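Local coordinates for protein acyl-CoA dehydrogenase (Mycobacterium thermoresistibile, PDB 3NF4) that binds flavin adenine dinucleotide and, as an acyl-CoA dehydrogenase, probably catalyses the alpha,beta-dehydrogenation of acyl-CoA thioesters, at residues V300-A303 and R304-L308; I326-L329 and T330-A334; A335-V338 and T339-V343; E371-N374 and Q375-R378. All blocks are in the same frame, centred on the assembly; numbering follows the deposited sequence.

How the contacts relate
All four contacts are local, each closing little more than a helical turn, and they follow one another along the C-terminal domain without nesting or crossing. Contact 1 lies on helix 289-315. The chain then returns as helix 321-346, which carries contact 2 and, directly after it in sequence, contact 3. Contact 1 packs on both: Ala303 CB lies 3.9 Å from Ala331 CA, and Val300 CG2 lies 4.2 Å from Val338 CG2. Contact 4, where the loop after helix 357-367 enters helix 374-383, rests on contact 2 and carries the link to FAD. Contacts 1 and 2 also touch one neighbouring subunit, and contacts 3 and 4 another.

Contact 1 (V300-A303 and R304-L308); sequences VATA and RATYL
Thr306 reaches back one helical turn to Thr302 and grips its carbonyl oxygen twice. The hydroxyl Thr306 OG1 donates to Thr302 O at 2.8 Å, and the amide Thr306 N donates to the same oxygen at 3.1 Å, the two donors arriving from opposite faces of the carbonyl plane. The first torsion of Thr306 (chi1 -52°) sets OG1 beside the backbone N, on the side of the preceding turn's carbonyl, and turns the methyl CG2 opposite that N. Tyr307 sits in the closely packed part. Its ring lies against its own helix, with Tyr307 CD2 3.5 Å from Ala303 O and with Arg304 O 3.6 Å above one face, offset toward the rim. This is the middle of helix 289-315, part of the all-helical C-terminal bundle of acyl-CoA dehydrogenases, where it packs against helices 247-274 and 321-346. Arg304 and Val300 meet more loosely. The arginine leaves the helix with CG opposite its backbone N and bends at chi3 (-54°), which swings the guanidinium back until Arg304 NH2 lies 3.7 Å from Val300 CG1. That is simple van der Waals contact, since Glu85 meets the charge of Arg304 in a salt bridge through OE2 and also holds Tyr307 OH through OE1. On another flank the partly exposed Ala301 and Thr302 point away from residues 304-308; Thr302 OG1 bonds to Ala298 O, while Thr302 packs on Thr302 and Ala301 on Ile326 of a neighbouring subunit.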
loop_
_atom_site.group_PDB
_atom_site.type_symbol
_atom_site.label_atom_id
_atom_site.label_comp_id
_atom_site.label_asym_id
_atom_site.label_seq_id
_atom_site.Cartn_x
_atom_site.Cartn_y
_atom_site.Cartn_z
ATOM N N VAL A 300 8.631 -9.673 8.418
ATOM C CA VAL A 300 9.382 -9.980 9.640
ATOM C C VAL A 300 10.913 -9.927 9.423
ATOM O O VAL A 300 11.633 -9.300 10.220
ATOM C CB VAL A 300 8.976 -11.333 10.295
ATOM C CG1 VAL A 300 9.687 -11.513 11.658
ATOM C CG2 VAL A 300 7.441 -11.444 10.491
ATOM N N ALA A 301 11.416 -10.533 8.342
ATOM C CA ALA A 301 12.863 -10.601 8.144
ATOM C C ALA A 301 13.440 -9.179 7.958
ATOM O O ALA A 301 14.485 -8.818 8.526
ATOM C CB ALA A 301 13.219 -11.521 6.929
ATOM N N THR A 302 12.750 -8.397 7.146
ATOM C CA THR A 302 13.094 -7.016 6.880
ATOM C C THR A 302 13.106 -6.136 8.171
ATOM O O THR A 302 14.007 -5.320 8.364
ATOM C CB THR A 302 12.084 -6.470 5.865
ATOM O OG1 THR A 302 12.370 -7.061 4.589
ATOM C CG2 THR A 302 12.180 -4.980 5.741
ATOM N N ALA A 303 12.128 -6.314 9.050
ATOM C CA ALA A 303 12.100 -5.566 10.314
ATOM C C ALA A 303 13.267 -5.966 11.242
ATOM O O ALA A 303 13.887 -5.101 11.864
ATOM C CB ALA A 303 10.748 -5.745 10.996
ATOM N N ARG A 304 13.579 -7.269 11.316
ATOM C CA ARG A 304 14.709 -7.744 12.129
ATOM C C ARG A 304 16.053 -7.160 11.641
ATOM O O ARG A 304 16.821 -6.615 12.444
ATOM C CB ARG A 304 14.779 -9.281 12.134
ATOM C CG ARG A 304 15.924 -9.876 13.004
ATOM C CD ARG A 304 15.846 -11.411 13.264
ATOM N NE ARG A 304 14.571 -11.835 13.827
ATOM C CZ ARG A 304 13.622 -12.484 13.153
ATOM N NH1 ARG A 304 13.807 -12.806 11.874
ATOM N NH2 ARG A 304 12.489 -12.823 13.765
ATOM N N ALA A 305 16.326 -7.256 10.335
ATOM C CA ALA A 305 17.572 -6.705 9.762
ATOM C C ALA A 305 17.750 -5.187 9.940
ATOM O O ALA A 305 18.856 -4.700 10.165
ATOM C CB ALA A 305 17.709 -7.080 8.275
ATOM N N THR A 306 16.650 -4.452 9.823
ATOM C CA THR A 306 16.653 -3.011 10.043
ATOM C C THR A 306 17.003 -2.615 11.505
ATOM O O THR A 306 17.847 -1.726 11.712
ATOM C CB THR A 306 15.322 -2.359 9.544
ATOM O OG1 THR A 306 15.077 -2.770 8.190
ATOM C CG2 THR A 306 15.449 -0.882 9.561
ATOM N N TYR A 307 16.429 -3.281 12.508
ATOM C CA TYR A 307 16.787 -2.885 13.891
ATOM C C TYR A 307 18.242 -3.243 14.257
ATOM O O TYR A 307 18.908 -2.507 15.009
ATOM C CB TYR A 307 15.736 -3.261 14.986
ATOM C CG TYR A 307 15.729 -4.693 15.520
ATOM C CD1 TYR A 307 16.729 -5.138 16.387
ATOM C CD2 TYR A 307 14.699 -5.571 15.208
ATOM C CE1 TYR A 307 16.751 -6.430 16.881
ATOM C CE2 TYR A 307 14.686 -6.895 15.717
ATOM C CZ TYR A 307 15.734 -7.318 16.553
ATOM O OH TYR A 307 15.809 -8.606 17.083
ATOM N N LEU A 308 18.742 -4.327 13.667
ATOM C CA LEU A 308 20.105 -4.779 13.904
ATOM C C LEU A 308 21.152 -3.898 13.251
ATOM O O LEU A 308 22.218 -3.686 13.836
ATOM C CB LEU A 308 20.283 -6.225 13.467
ATOM C CG LEU A 308 19.521 -7.289 14.257
ATOM C CD1 LEU A 308 19.725 -8.599 13.514
ATOM C CD2 LEU A 308 20.018 -7.350 15.696
#

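Contact 2 (I326-L329 and T330-A334); sequences IAKL and TATDA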
loop_
_atom_site.group_PDB
_atom_site.type_symbol
_atom_site.label_atom_id
_atom_site.label_comp_id
_atom_site.label_asym_id
_atom_site.label_seq_id
_atom_site.Cartn_x
_atom_site.Cartn_y
_atom_site.Cartn_z
ATOM N N ILE A 326 13.725 5.027 11.580
ATOM C CA ILE A 326 13.384 4.147 10.471
ATOM C C ILE A 326 13.069 2.742 11.028
ATOM O O ILE A 326 12.025 2.161 10.703
ATOM C CB ILE A 326 14.524 4.166 9.416
ATOM C CG1 ILE A 326 14.508 5.497 8.664
ATOM C CG2 ILE A 326 14.455 2.993 8.466
ATOM C CD1 ILE A 326 15.710 5.670 7.692
ATOM N N ALA A 327 13.929 2.217 11.892
ATOM C CA ALA A 327 13.661 0.891 12.493
ATOM C C ALA A 327 12.292 0.780 13.224
ATOM O O ALA A 327 11.555 -0.187 13.042
ATOM C CB ALA A 327 14.817 0.464 13.425
ATOM N N LYS A 328 11.943 1.784 14.031
ATOM C CA LYS A 328 10.696 1.773 14.813
ATOM C C LYS A 328 9.455 1.861 13.906
ATOM O O LYS A 328 8.526 1.075 14.052
ATOM C CB LYS A 328 10.745 2.891 15.876
ATOM C CG LYS A 328 9.637 2.840 16.915
ATOM C CD LYS A 328 8.387 3.598 16.453
ATOM C CE LYS A 328 7.320 3.576 17.545
ATOM N NZ LYS A 328 5.973 3.846 17.008
ATOM N N LEU A 329 9.454 2.809 12.962
ATOM C CA LEU A 329 8.399 2.932 11.940
ATOM C C LEU A 329 8.186 1.635 11.151
ATOM O O LEU A 329 7.050 1.144 11.034
ATOM C CB LEU A 329 8.734 4.048 10.949
ATOM C CG LEU A 329 7.814 4.149 9.721
ATOM C CD1 LEU A 329 6.492 4.772 10.109
ATOM C CD2 LEU A 329 8.437 4.977 8.641
ATOM N N THR A 330 9.276 1.098 10.600
ATOM C CA THR A 330 9.271 -0.130 9.782
ATOM C C THR A 330 8.746 -1.328 10.576
ATOM O O THR A 330 7.815 -2.014 10.144
ATOM C CB THR A 330 10.736 -0.386 9.298
ATOM O OG1 THR A 330 11.059 0.598 8.301
ATOM C CG2 THR A 330 10.953 -1.790 8.725
ATOM N N ALA A 331 9.317 -1.561 11.749
ATOM C CA ALA A 331 8.958 -2.715 12.570
ATOM C C ALA A 331 7.511 -2.701 13.114
ATOM O O ALA A 331 6.880 -3.777 13.242
ATOM C CB ALA A 331 9.961 -2.875 13.707
ATOM N N THR A 332 6.978 -1.513 13.413
ATOM C CA THR A 332 5.590 -1.429 13.915
ATOM C C THR A 332 4.565 -1.448 12.787
ATOM O O THR A 332 3.501 -2.064 12.922
ATOM C CB THR A 332 5.351 -0.228 14.911
ATOM O OG1 THR A 332 5.584 1.036 14.263
ATOM C CG2 THR A 332 6.266 -0.348 16.111
ATOM N N ASP A 333 4.859 -0.806 11.658
ATOM C CA ASP A 333 3.994 -1.006 10.471
ATOM C C ASP A 333 3.929 -2.533 10.104
ATOM O O ASP A 333 2.865 -3.055 9.776
ATOM C CB ASP A 333 4.398 -0.125 9.275
ATOM C CG ASP A 333 3.837 1.351 9.369
ATOM O OD1 ASP A 333 3.064 1.711 10.313
ATOM O OD2 ASP A 333 4.183 2.186 8.475
ATOM N N ALA A 334 5.049 -3.247 10.206
ATOM C CA ALA A 334 5.067 -4.704 9.926
ATOM C C ALA A 334 4.236 -5.540 10.908
ATOM O O ALA A 334 3.535 -6.463 10.476
ATOM C CB ALA A 334 6.522 -5.258 9.853
#
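Thr330 and Thr332, separated by Ala331, use different first torsions to reach the carbonyls of Ile326 and Lys328. In Thr330 the hydroxyl stands beside the backbone N (chi1 -72°), and OG1 donates to Ile326 O at 3.0 Å from above the carbonyl plane, while Thr330 N approaches that oxygen almost head-on. In Thr332 OG1 is set between the backbone N and carbonyl carbon (chi1 62°). Thr332 OG1 donates to Lys328 O at 2.9 Å, from the face opposite to the one used by Thr332 N. In Lys328 the bend at chi2 (-88°) carries the chain obliquely across Thr332, with Lys328 NZ 3.9 Å from Thr332 OG1. Leu329 and Asp333 touch on the next flank, CD1 lying 3.8 Å from OD2. The polar ends converge on Asn374, whose OD1 accepts from the buried Lys328 NZ and whose ND2 donates to Thr332 OG1, its proton already committed to Lys328 O, and to Asp333 OD1. Gln368 NE2 also donates to Asp333 OD1, and OD2 forms a long, weak ion pair with Arg378 NH2. The polar side chains of this helix thus hold both ends of the Asn374 amide and fix its rotation, a second shell behind the FAD-binding turn that opens helix 374-383 in this acyl-CoA dehydrogenase.

Contact 3 (A335-V338 and T339-V343); sequences AMKV and TTDAV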
loop_
_atom_site.group_PDB
_atom_site.type_symbol
_atom_site.label_atom_id
_atom_site.label_comp_id
_atom_site.label_asym_id
_atom_site.label_seq_id
_atom_site.Cartn_x
_atom_site.Cartn_y
_atom_site.Cartn_z
ATOM N N ALA A 335 4.311 -5.239 12.213
ATOM C CA ALA A 335 3.492 -5.976 13.185
ATOM C C ALA A 335 1.986 -5.798 12.911
ATOM O O ALA A 335 1.222 -6.767 12.951
ATOM C CB ALA A 335 3.852 -5.627 14.665
ATOM N N MET A 336 1.562 -4.575 12.599
ATOM C CA MET A 336 0.151 -4.352 12.311
ATOM C C MET A 336 -0.284 -5.129 11.068
ATOM O O MET A 336 -1.349 -5.754 11.065
ATOM C CB MET A 336 -0.181 -2.863 12.161
ATOM C CG MET A 336 -1.703 -2.557 12.145
ATOM S SD MET A 336 -2.388 -2.811 13.811
ATOM C CE MET A 336 -3.359 -4.291 13.520
ATOM N N LYS A 337 0.543 -5.129 10.028
ATOM C CA LYS A 337 0.206 -5.889 8.801
ATOM C C LYS A 337 0.250 -7.424 8.963
ATOM O O LYS A 337 -0.628 -8.117 8.447
ATOM C CB LYS A 337 1.121 -5.456 7.643
ATOM C CG LYS A 337 0.805 -6.075 6.296
ATOM C CD LYS A 337 2.076 -6.163 5.417
ATOM C CE LYS A 337 1.823 -6.945 4.091
ATOM N NZ LYS A 337 2.830 -6.608 3.014
ATOM N N VAL A 338 1.275 -7.951 9.645
ATOM C CA VAL A 338 1.420 -9.409 9.853
ATOM C C VAL A 338 0.344 -9.978 10.802
ATOM O O VAL A 338 -0.184 -11.057 10.557
ATOM C CB VAL A 338 2.852 -9.764 10.360
ATOM C CG1 VAL A 338 2.963 -11.180 10.824
ATOM C CG2 VAL A 338 3.944 -9.431 9.261
ATOM N N THR A 339 -0.001 -9.255 11.870
ATOM C CA THR A 339 -0.997 -9.780 12.821
ATOM C C THR A 339 -2.396 -9.803 12.189
ATOM O O THR A 339 -3.173 -10.749 12.445
ATOM C CB THR A 339 -1.038 -8.981 14.136
ATOM O OG1 THR A 339 -1.142 -7.578 13.847
ATOM C CG2 THR A 339 0.205 -9.226 15.004
ATOM N N THR A 340 -2.706 -8.767 11.382
ATOM C CA THR A 340 -3.955 -8.646 10.624
ATOM C C THR A 340 -4.152 -9.748 9.550
ATOM O O THR A 340 -5.260 -10.276 9.381
ATOM C CB THR A 340 -4.075 -7.246 9.921
ATOM O OG1 THR A 340 -4.174 -6.222 10.927
ATOM C CG2 THR A 340 -5.323 -7.183 9.000
ATOM N N ASP A 341 -3.084 -10.051 8.817
ATOM C CA ASP A 341 -3.052 -11.183 7.879
ATOM C C ASP A 341 -2.995 -12.577 8.574
ATOM O O ASP A 341 -3.428 -13.568 7.992
ATOM C CB ASP A 341 -1.850 -11.029 6.921
ATOM C CG ASP A 341 -2.026 -9.876 5.908
ATOM O OD1 ASP A 341 -3.162 -9.425 5.641
ATOM O OD2 ASP A 341 -1.011 -9.401 5.377
ATOM N N ALA A 342 -2.480 -12.661 9.799
ATOM C CA ALA A 342 -2.493 -13.935 10.493
ATOM C C ALA A 342 -3.928 -14.395 10.897
ATOM O O ALA A 342 -4.198 -15.605 10.893
ATOM C CB ALA A 342 -1.495 -13.980 11.688
ATOM N N VAL A 343 -4.814 -13.457 11.256
ATOM C CA VAL A 343 -6.223 -13.760 11.537
ATOM C C VAL A 343 -6.850 -14.232 10.223
ATOM O O VAL A 343 -7.625 -15.181 10.200
ATOM C CB VAL A 343 -6.992 -12.494 12.051
ATOM C CG1 VAL A 343 -8.519 -12.778 12.248
ATOM C CG2 VAL A 343 -6.412 -12.061 13.347
#
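In the later part of helix 321-346, a member of the helical bundle that forms the C-terminal domain of acyl-CoA dehydrogenases, the consecutive threonines Thr339 and Thr340 fold back on the carbonyls of Ala335 and Met336. Thr339 holds OG1 between its backbone N and carbonyl carbon (chi1 50°), which brings the hydroxyl to 2.7 Å from Ala335 O. Its own amide N donates to this oxygen from the other face of the carbonyl plane. Thr340 instead keeps OG1 beside the backbone N, and the hydroxyl donates to Met336 O at 2.9 Å. The accompanying bond from Thr340 N is weak, so the side chain supplies the firmer hold on that carbonyl. Met336 bends at chi2 and chi3 and lays its methyl back over the threonine pair: CE comes to 3.3 Å from Thr340 OG1 and, crossing Thr339 at about a right angle, to 4.0 Å from its OG1. Met361 of the same chain and Met361 of a neighbouring subunit also pack on Met336, while Thr340 O accepts from Lys365 NZ of that subunit. On the exposed flank Lys337 runs out nearly extended past Asp341. The two charges do not pair, as Lys337 NZ stands 5.3 Å from Asp341 OD2. Their touch is instead made by the lysine's aliphatic part, with Lys337 CG 3.9 Å from Asp341 OD2.

Contact 4 (E371-N374 and Q375-R378); sequences EGTN and QIQR. With FAD (flavin-adenine dinucleotide), chain C.
Thr373 and Gln375 meet at the adenosine ribose of FAD, where the chain turns into helix 374-383 and Thr373 is the N-cap. Thr373 OG1 is hydrogen-bonded to FAD O2B at 2.8 Å, and the same ribose hydroxyl donates weakly to Gln375 OE1 at 3.1 Å. Ile376 adds to this shell by bringing CD1 to 3.6 Å from FAD C5A of the adenine. Placed between the backbone N and carbonyl carbon (chi1 70°), Thr373 OG1 faces both the ribose and the helix start, and it accepts the weak but straight capping bond from Ile376 N at 3.3 Å. Gln375 is positioned from outside: its OE1 also accepts from Gln344 NE2 of a neighbouring subunit, whose backbone carbonyl in turn bonds to FAD. One layer further out, Gln377 folds toward the preceding loop, bent at chi2, and its NE2 donates to Gly372 O at 3.0 Å from above the carbonyl plane. Arg378 lies with CG 3.3 Å from Asn374 O. Its NE forms a salt bridge with Asp295 of a second neighbouring subunit, while Arg378 NH1 and Arg378 N both donate weakly to Asn374 O, each at 3.3 Å.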
loop_
_atom_site.group_PDB
_atom_site.type_symbol
_atom_site.label_atom_id
_atom_site.label_comp_id
_atom_site.label_asym_id
_atom_site.label_seq_id
_atom_site.Cartn_x
_atom_site.Cartn_y
_atom_site.Cartn_z
ATOM N N GLU A 371 5.964 5.676 22.147
ATOM C CA GLU A 371 7.384 5.896 21.852
ATOM C C GLU A 371 7.516 6.790 20.596
ATOM O O GLU A 371 8.444 6.646 19.799
ATOM C CB GLU A 371 8.051 4.523 21.664
ATOM C CG GLU A 371 9.490 4.358 22.114
ATOM C CD GLU A 371 9.764 4.746 23.576
ATOM O OE1 GLU A 371 10.485 5.777 23.745
ATOM O OE2 GLU A 371 9.326 4.016 24.543
ATOM N N GLY A 372 6.571 7.709 20.424
ATOM C CA GLY A 372 6.538 8.603 19.271
ATOM C C GLY A 372 5.719 7.922 18.187
ATOM O O GLY A 372 6.149 6.885 17.666
ATOM N N THR A 373 4.556 8.507 17.865
ATOM C CA THR A 373 3.626 7.955 16.873
ATOM C C THR A 373 4.362 7.836 15.552
ATOM O O THR A 373 5.371 8.530 15.316
ATOM C CB THR A 373 2.326 8.841 16.656
ATOM O OG1 THR A 373 2.664 10.069 15.993
ATOM C CG2 THR A 373 1.631 9.178 17.975
ATOM N N ASN A 374 3.872 6.969 14.688
ATOM C CA ASN A 374 4.440 6.880 13.339
ATOM C C ASN A 374 4.347 8.152 12.446
ATOM O O ASN A 374 5.119 8.288 11.486
ATOM C CB ASN A 374 3.963 5.607 12.670
ATOM C CG ASN A 374 4.544 4.369 13.355
ATOM O OD1 ASN A 374 5.361 4.487 14.290
ATOM N ND2 ASN A 374 4.164 3.190 12.885
ATOM N N GLN A 375 3.481 9.117 12.806
ATOM C CA GLN A 375 3.505 10.440 12.125
ATOM C C GLN A 375 4.698 11.319 12.625
ATOM O O GLN A 375 5.379 11.966 11.822
ATOM C CB GLN A 375 2.176 11.185 12.241
ATOM C CG GLN A 375 1.021 10.592 11.431
ATOM C CD GLN A 375 0.517 9.237 11.971
ATOM O OE1 GLN A 375 0.328 9.056 13.190
ATOM N NE2 GLN A 375 0.323 8.268 11.052
ATOM N N ILE A 376 4.951 11.317 13.929
ATOM C CA ILE A 376 6.166 11.955 14.481
ATOM C C ILE A 376 7.487 11.334 13.929
ATOM O O ILE A 376 8.425 12.090 13.571
ATOM C CB ILE A 376 6.106 12.029 16.067
ATOM C CG1 ILE A 376 5.462 13.339 16.501
ATOM C CG2 ILE A 376 7.469 11.970 16.735
ATOM C CD1 ILE A 376 3.982 13.418 16.286
ATOM N N GLN A 377 7.553 9.988 13.845
ATOM C CA GLN A 377 8.715 9.308 13.194
ATOM C C GLN A 377 9.002 9.853 11.789
ATOM O O GLN A 377 10.124 10.223 11.502
ATOM C CB GLN A 377 8.593 7.769 13.133
ATOM C CG GLN A 377 8.473 7.005 14.473
ATOM C CD GLN A 377 9.466 7.443 15.589
ATOM O OE1 GLN A 377 10.555 7.963 15.325
ATOM N NE2 GLN A 377 9.068 7.212 16.851
ATOM N N ARG A 378 7.983 9.917 10.930
ATOM C CA ARG A 378 8.125 10.499 9.613
ATOM C C ARG A 378 8.605 11.974 9.621
ATOM O O ARG A 378 9.343 12.423 8.715
ATOM C CB ARG A 378 6.813 10.371 8.815
ATOM C CG ARG A 378 6.368 8.904 8.483
ATOM C CD ARG A 378 5.053 8.907 7.630
ATOM N NE ARG A 378 4.776 7.581 7.094
ATOM C CZ ARG A 378 4.107 6.615 7.726
ATOM N NH1 ARG A 378 3.608 6.797 8.940
ATOM N NH2 ARG A 378 3.963 5.432 7.148
HETATM P PA FAD C . -1.501 13.390 20.478
HETATM O O1A FAD C . -0.179 14.079 20.676
HETATM O O2A FAD C . -2.732 14.098 20.978
HETATM O O5B FAD C . -1.708 13.112 18.902
HETATM C C5B FAD C . -2.948 12.739 18.304
HETATM C C4B FAD C . -2.753 12.569 16.790
HETATM O O4B FAD C . -2.238 13.765 16.167
HETATM C C3B FAD C . -1.767 11.450 16.481
HETATM O O3B FAD C . -2.253 10.703 15.368
HETATM C C2B FAD C . -0.489 12.166 16.076
HETATM O O2B FAD C . 0.346 11.352 15.223
HETATM C C1B FAD C . -1.016 13.478 15.464
HETATM N N9A FAD C . 0.019 14.528 15.640
HETATM C C8A FAD C . 0.415 15.086 16.821
HETATM N N7A FAD C . 1.409 15.968 16.574
HETATM C C5A FAD C . 1.630 15.965 15.239
HETATM C C6A FAD C . 2.506 16.659 14.407
HETATM N N6A FAD C . 3.379 17.546 14.944
HETATM N N1A FAD C . 2.478 16.432 13.059
HETATM C C2A FAD C . 1.617 15.543 12.523
HETATM N N3A FAD C . 0.774 14.856 13.313
HETATM C C4A FAD C . 0.760 15.049 14.656
HETATM N N1 FAD C . 4.316 8.014 28.100
HETATM C C2 FAD C . 5.395 8.105 28.939
HETATM O O2 FAD C . 6.035 9.183 29.048
HETATM N N3 FAD C . 5.793 7.028 29.666
HETATM C C4 FAD C . 5.139 5.840 29.578
HETATM O O4 FAD C . 5.541 4.872 30.273
HETATM C C4X FAD C . 4.032 5.722 28.715
HETATM N N5 FAD C . 3.353 4.548 28.621
HETATM C C5X FAD C . 2.269 4.467 27.805
HETATM C C6 FAD C . 1.568 3.263 27.710
HETATM C C7 FAD C . 0.452 3.150 26.881
HETATM C C7M FAD C . -0.277 1.828 26.810
HETATM C C8 FAD C . 0.046 4.267 26.142
HETATM C C8M FAD C . -1.141 4.264 25.214
HETATM C C9 FAD C . 0.753 5.463 26.237
HETATM C C9A FAD C . 1.864 5.586 27.058
HETATM N N10 FAD C . 2.536 6.766 27.129
HETATM C C10 FAD C . 3.613 6.851 27.969
HETATM C "C1'" FAD C . 2.094 7.955 26.336
HETATM C "C2'" FAD C . 2.375 7.869 24.813
HETATM O "O2'" FAD C . 3.790 8.002 24.569
HETATM C "C3'" FAD C . 1.507 8.866 23.990
HETATM O "O3'" FAD C . 0.142 8.442 24.099
HETATM C "C4'" FAD C . 1.827 9.025 22.485
HETATM O "O4'" FAD C . 3.236 9.208 22.255
HETATM C "C5'" FAD C . 1.065 10.139 21.719
HETATM O "O5'" FAD C . 0.618 11.301 22.461
HETATM P P FAD C . -0.968 11.615 22.632
HETATM O O1P FAD C . -1.654 10.357 23.136
HETATM O O2P FAD C . -1.172 12.881 23.418
HETATM O O3P FAD C . -1.425 11.889 21.098
#